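Local coordinates for protein thiamine-monophosphate kinase (Aquifex aeolicus, PDB 1VQV) that catalyses the ATP-dependent phosphorylation of thiamine monophosphate to thiamine diphosphate, the active form of vitamin B1, and works as a homodimer, at residues L39-V44 / V130-E135; W81-L86 / E114-N119. All blocks are in the same frame, centred on the assembly; numbering follows the deposited sequence.

Interaction 1: residues L39-V44 / V130-E135; sequences LLTTDV and VFLVGE
The F131 ring meets T41 O obliquely, through CD1 at 3.4 Å, and stacks against F131 of the second subunit, which makes a flat aromatic side chain well suited to this site. The T41 carbonyl also accepts L132 N, at 2.9 Å in a nearly straight bond whose donor is tilted 29° from the carbonyl plane. Strands 39-44 and 130-135 thus pair antiparallel, with T41 and L132 a hydrogen-bonded pair. Their side chains run alongside each other: with T41 OG1 anti to the backbone N (chi1 -171°), CG2 reaches L132 CB at 3.5 Å. T42 OG1 adds a weak bond to V130 O, 3.3 Å away. On the other face from T41, L40 CD2 packs on V133 CG2 at 3.9 Å, two branched aliphatic side chains lying side by side. D43 binds two magnesium ions; an alanine here would lack the carboxylate, and both ions would probably be held less firmly, with less negative charge to balance them. T41, D43 and L132 face helix 57-73, where N68 holds T41 OG1 weakly; L40, T42 and F131 face the second subunit, while strand 77-88 continues the sheet beyond 130-135.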
loop_
_atom_site.group_PDB
_atom_site.type_symbol
_atom_site.label_atom_id
_atom_site.label_comp_id
_atom_site.label_asym_id
_atom_site.label_seq_id
_atom_site.Cartn_x
_atom_site.Cartn_y
_atom_site.Cartn_z
ATOM N N LEU B 39 -13.439 -2.376 3.022
ATOM C CA LEU B 39 -12.886 -2.974 1.827
ATOM C C LEU B 39 -11.471 -2.449 1.665
ATOM O O LEU B 39 -11.246 -1.242 1.557
ATOM C CB LEU B 39 -13.754 -2.628 0.617
ATOM C CG LEU B 39 -15.193 -3.148 0.680
ATOM C CD1 LEU B 39 -15.947 -2.741 -0.573
ATOM C CD2 LEU B 39 -15.188 -4.663 0.828
ATOM N N LEU B 40 -10.520 -3.370 1.689
ATOM C CA LEU B 40 -9.133 -3.014 1.546
ATOM C C LEU B 40 -8.686 -3.337 0.127
ATOM O O LEU B 40 -8.924 -4.443 -0.385
ATOM C CB LEU B 40 -8.301 -3.786 2.557
ATOM C CG LEU B 40 -8.829 -3.712 3.992
ATOM C CD1 LEU B 40 -7.914 -4.526 4.898
ATOM C CD2 LEU B 40 -8.919 -2.270 4.460
ATOM N N THR B 41 -8.057 -2.351 -0.507
ATOM C CA THR B 41 -7.566 -2.496 -1.866
ATOM C C THR B 41 -6.213 -1.811 -2.088
ATOM O O THR B 41 -5.851 -0.857 -1.394
ATOM C CB THR B 41 -8.588 -1.922 -2.915
ATOM O OG1 THR B 41 -8.166 -2.274 -4.244
ATOM C CG2 THR B 41 -8.681 -0.398 -2.823
ATOM N N THR B 42 -5.469 -2.331 -3.061
ATOM C CA THR B 42 -4.176 -1.782 -3.463
ATOM C C THR B 42 -4.019 -1.936 -4.981
ATOM O O THR B 42 -4.541 -2.881 -5.572
ATOM C CB THR B 42 -2.974 -2.487 -2.739
ATOM O OG1 THR B 42 -1.743 -1.969 -3.255
ATOM C CG2 THR B 42 -2.996 -3.999 -2.952
ATOM N N ASP B 43 -3.339 -0.980 -5.608
ATOM C CA ASP B 43 -3.071 -1.027 -7.040
ATOM C C ASP B 43 -1.719 -0.359 -7.269
ATOM O O ASP B 43 -1.223 0.377 -6.406
ATOM C CB ASP B 43 -4.158 -0.306 -7.843
ATOM C CG ASP B 43 -4.099 1.203 -7.688
ATOM O OD1 ASP B 43 -3.983 1.664 -6.530
ATOM O OD2 ASP B 43 -4.175 1.934 -8.712
ATOM N N VAL B 44 -1.117 -0.619 -8.424
ATOM C CA VAL B 44 0.177 -0.031 -8.711
ATOM C C VAL B 44 0.304 0.469 -10.140
ATOM O O VAL B 44 -0.236 -0.122 -11.073
ATOM C CB VAL B 44 1.322 -1.042 -8.378
ATOM C CG1 VAL B 44 1.192 -2.293 -9.207
ATOM C CG2 VAL B 44 2.683 -0.388 -8.585
ATOM N N VAL B 130 -0.793 2.692 -4.469
ATOM C CA VAL B 130 -1.898 3.282 -3.728
ATOM C C VAL B 130 -2.659 2.278 -2.870
ATOM O O VAL B 130 -2.819 1.102 -3.229
ATOM C CB VAL B 130 -2.899 3.943 -4.694
ATOM C CG1 VAL B 130 -3.183 5.362 -4.263
ATOM C CG2 VAL B 130 -2.355 3.897 -6.107
ATOM N N PHE B 131 -3.140 2.768 -1.736
ATOM C CA PHE B 131 -3.886 1.953 -0.796
ATOM C C PHE B 131 -5.183 2.667 -0.504
ATOM O O PHE B 131 -5.193 3.857 -0.217
ATOM C CB PHE B 131 -3.067 1.789 0.486
ATOM C CG PHE B 131 -3.801 1.121 1.628
ATOM C CD1 PHE B 131 -4.278 -0.192 1.516
ATOM C CD2 PHE B 131 -3.934 1.783 2.855
ATOM C CE1 PHE B 131 -4.867 -0.837 2.613
ATOM C CE2 PHE B 131 -4.517 1.151 3.955
ATOM C CZ PHE B 131 -4.983 -0.159 3.838
ATOM N N LEU B 132 -6.281 1.934 -0.557
ATOM C CA LEU B 132 -7.560 2.549 -0.307
ATOM C C LEU B 132 -8.463 1.716 0.563
ATOM O O LEU B 132 -8.601 0.508 0.369
ATOM C CB LEU B 132 -8.256 2.820 -1.626
ATOM C CG LEU B 132 -9.634 3.459 -1.537
ATOM C CD1 LEU B 132 -9.532 4.853 -0.977
ATOM C CD2 LEU B 132 -10.232 3.503 -2.920
ATOM N N VAL B 133 -9.082 2.383 1.524
ATOM C CA VAL B 133 -10.006 1.718 2.409
ATOM C C VAL B 133 -11.396 2.272 2.164
ATOM O O VAL B 133 -11.569 3.488 2.065
ATOM C CB VAL B 133 -9.650 1.950 3.857
ATOM C CG1 VAL B 133 -10.630 1.194 4.736
ATOM C CG2 VAL B 133 -8.225 1.507 4.110
ATOM N N GLY B 134 -12.379 1.376 2.060
ATOM C CA GLY B 134 -13.758 1.788 1.830
ATOM C C GLY B 134 -14.766 0.969 2.626
ATOM O O GLY B 134 -14.629 -0.240 2.762
ATOM N N GLU B 135 -15.791 1.623 3.154
ATOM C CA GLU B 135 -16.814 0.933 3.934
ATOM C C GLU B 135 -17.956 0.418 3.037
ATOM O O GLU B 135 -18.105 0.865 1.903
ATOM C CB GLU B 135 -17.358 1.877 5.011
ATOM C CG GLU B 135 -17.603 3.277 4.493
ATOM C CD GLU B 135 -18.321 4.184 5.486
ATOM O OE1 GLU B 135 -17.918 4.203 6.680
ATOM O OE2 GLU B 135 -19.284 4.889 5.062
#

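Interaction 2: residues W81-L86 / E114-N119; sequences WALISL and EVVGGN
W81 turns CG anti to its carbonyl carbon (chi1 -51°), and E114 swings CG between its backbone N and carbonyl carbon (chi1 56°) before extending. The two side chains therefore run side by side, with E114 OE1 at the indole edge, near the ring plane and 3.4 Å from W81 CD1. The strands are the parallel pair of a beta-alpha-beta unit, joined through helix 94-111. A beta bulge shifts the register between A82 and L83: V116 N still reaches A82 O, but I84 N takes G117 O, at 2.9 Å. Small A82 suits the close approach of the strands, its CB 4.0 Å from V115 CG2. Beyond it, I84 CD1 meets V115 CG2 at 3.6 Å, the two side chains crossing at about a right angle, and I84 also touches Y101 and V104 of helix 94-111. On the face shared with W81, L83 CD2 touches V116 CG2 at 3.5 Å and also lies over the G117 backbone. Glycine fits at G118, whose backbone is extended at positive phi and where a CB would collide with I84 O. Both G118 and N119 bind ATP, and N119 also binds magnesium. S85 OG makes a weak bond to N119 OD1, and the backbone fixes the same residue more firmly: L86 N points almost straight at N119 O, 3.1 Å away.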
loop_
_atom_site.group_PDB
_atom_site.type_symbol
_atom_site.label_atom_id
_atom_site.label_comp_id
_atom_site.label_asym_id
_atom_site.label_seq_id
_atom_site.Cartn_x
_atom_site.Cartn_y
_atom_site.Cartn_z
ATOM N N TRP B 81 -10.649 6.250 2.813
ATOM C CA TRP B 81 -9.269 6.707 3.055
ATOM C C TRP B 81 -8.239 6.138 2.092
ATOM O O TRP B 81 -8.377 5.024 1.602
ATOM C CB TRP B 81 -8.848 6.374 4.498
ATOM C CG TRP B 81 -9.831 6.850 5.509
ATOM C CD1 TRP B 81 -10.083 8.145 5.862
ATOM C CD2 TRP B 81 -10.806 6.053 6.178
ATOM N NE1 TRP B 81 -11.169 8.206 6.700
ATOM C CE2 TRP B 81 -11.635 6.936 6.912
ATOM C CE3 TRP B 81 -11.070 4.671 6.225
ATOM C CZ2 TRP B 81 -12.712 6.486 7.680
ATOM C CZ3 TRP B 81 -12.140 4.222 6.986
ATOM C CH2 TRP B 81 -12.949 5.130 7.705
ATOM N N ALA B 82 -7.185 6.906 1.849
ATOM C CA ALA B 82 -6.141 6.475 0.938
ATOM C C ALA B 82 -4.719 6.781 1.413
ATOM O O ALA B 82 -4.455 7.833 2.005
ATOM C CB ALA B 82 -6.372 7.105 -0.417
ATOM N N LEU B 83 -3.817 5.838 1.155
ATOM C CA LEU B 83 -2.394 5.958 1.482
ATOM C C LEU B 83 -1.626 5.876 0.156
ATOM O O LEU B 83 -1.717 4.873 -0.567
ATOM C CB LEU B 83 -1.924 4.813 2.391
ATOM C CG LEU B 83 -2.331 4.769 3.858
ATOM C CD1 LEU B 83 -1.661 3.595 4.522
ATOM C CD2 LEU B 83 -1.909 6.046 4.540
ATOM N N ILE B 84 -0.870 6.922 -0.162
ATOM C CA ILE B 84 -0.121 6.936 -1.405
ATOM C C ILE B 84 1.381 6.898 -1.205
ATOM O O ILE B 84 1.976 7.810 -0.633
ATOM C CB ILE B 84 -0.487 8.161 -2.252
ATOM C CG1 ILE B 84 -1.966 8.077 -2.634
ATOM C CG2 ILE B 84 0.405 8.226 -3.483
ATOM C CD1 ILE B 84 -2.437 9.169 -3.533
ATOM N N SER B 85 1.979 5.827 -1.707
ATOM C CA SER B 85 3.405 5.600 -1.601
ATOM C C SER B 85 4.077 5.877 -2.952
ATOM O O SER B 85 3.685 5.325 -3.982
ATOM C CB SER B 85 3.641 4.152 -1.148
ATOM O OG SER B 85 4.996 3.899 -0.841
ATOM N N LEU B 86 5.087 6.742 -2.947
ATOM C CA LEU B 86 5.773 7.075 -4.187
ATOM C C LEU B 86 7.248 6.720 -4.232
ATOM O O LEU B 86 7.997 7.014 -3.302
ATOM C CB LEU B 86 5.623 8.569 -4.491
ATOM C CG LEU B 86 4.235 9.094 -4.854
ATOM C CD1 LEU B 86 4.361 10.555 -5.211
ATOM C CD2 LEU B 86 3.659 8.308 -6.037
ATOM N N GLU B 114 -10.231 10.501 0.851
ATOM C CA GLU B 114 -9.115 11.370 1.163
ATOM C C GLU B 114 -7.820 10.661 1.424
ATOM O O GLU B 114 -7.799 9.507 1.854
ATOM C CB GLU B 114 -9.451 12.191 2.392
ATOM C CG GLU B 114 -9.810 11.314 3.559
ATOM C CD GLU B 114 -9.816 12.077 4.851
ATOM O OE1 GLU B 114 -10.241 11.500 5.886
ATOM O OE2 GLU B 114 -9.389 13.261 4.834
ATOM N N VAL B 115 -6.732 11.377 1.180
ATOM C CA VAL B 115 -5.417 10.830 1.426
ATOM C C VAL B 115 -5.089 11.174 2.873
ATOM O O VAL B 115 -5.300 12.300 3.317
ATOM C CB VAL B 115 -4.398 11.407 0.426
ATOM C CG1 VAL B 115 -3.039 11.498 1.051
ATOM C CG2 VAL B 115 -4.331 10.495 -0.801
ATOM N N VAL B 116 -4.634 10.180 3.625
ATOM C CA VAL B 116 -4.305 10.382 5.035
ATOM C C VAL B 116 -2.806 10.219 5.281
ATOM O O VAL B 116 -2.284 10.675 6.302
ATOM C CB VAL B 116 -5.035 9.364 5.930
ATOM C CG1 VAL B 116 -6.526 9.574 5.852
ATOM C CG2 VAL B 116 -4.652 7.937 5.510
ATOM N N GLY B 117 -2.115 9.560 4.352
ATOM C CA GLY B 117 -0.691 9.366 4.523
ATOM C C GLY B 117 0.003 8.683 3.364
ATOM O O GLY B 117 -0.607 8.412 2.322
ATOM N N GLY B 118 1.293 8.410 3.575
ATOM C CA GLY B 118 2.150 7.761 2.595
ATOM C C GLY B 118 3.595 8.191 2.837
ATOM O O GLY B 118 3.857 9.047 3.690
ATOM N N ASN B 119 4.532 7.606 2.098
ATOM C CA ASN B 119 5.936 7.959 2.249
ATOM C C ASN B 119 6.589 8.031 0.888
ATOM O O ASN B 119 6.014 7.599 -0.118
ATOM C CB ASN B 119 6.705 6.923 3.088
ATOM C CG ASN B 119 6.896 5.594 2.357
ATOM O OD1 ASN B 119 7.212 5.557 1.156
ATOM N ND2 ASN B 119 6.715 4.495 3.088
#

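Interactions 1 and 2 lie in one four-stranded sheet, their centres about 10 Å apart, with 130-135 and 81-86 as its two middle strands. V133 N meets W81 O at 2.7 Å and F131 O meets L83 N at 2.8 Å, both probable hydrogen bonds, while V130 CG1 packs on I84 CG1. The side chain of I84 in interaction 2 lies about 8 Å from that of D43, a magnesium ligand of interaction 1. Across the dimer the two also meet: T42 O makes a weak hydrogen bond to N119 ND2 of the second subunit. As T42, D43 and N119 all bind the same magnesium, this is consistent with an active site shared between subunits.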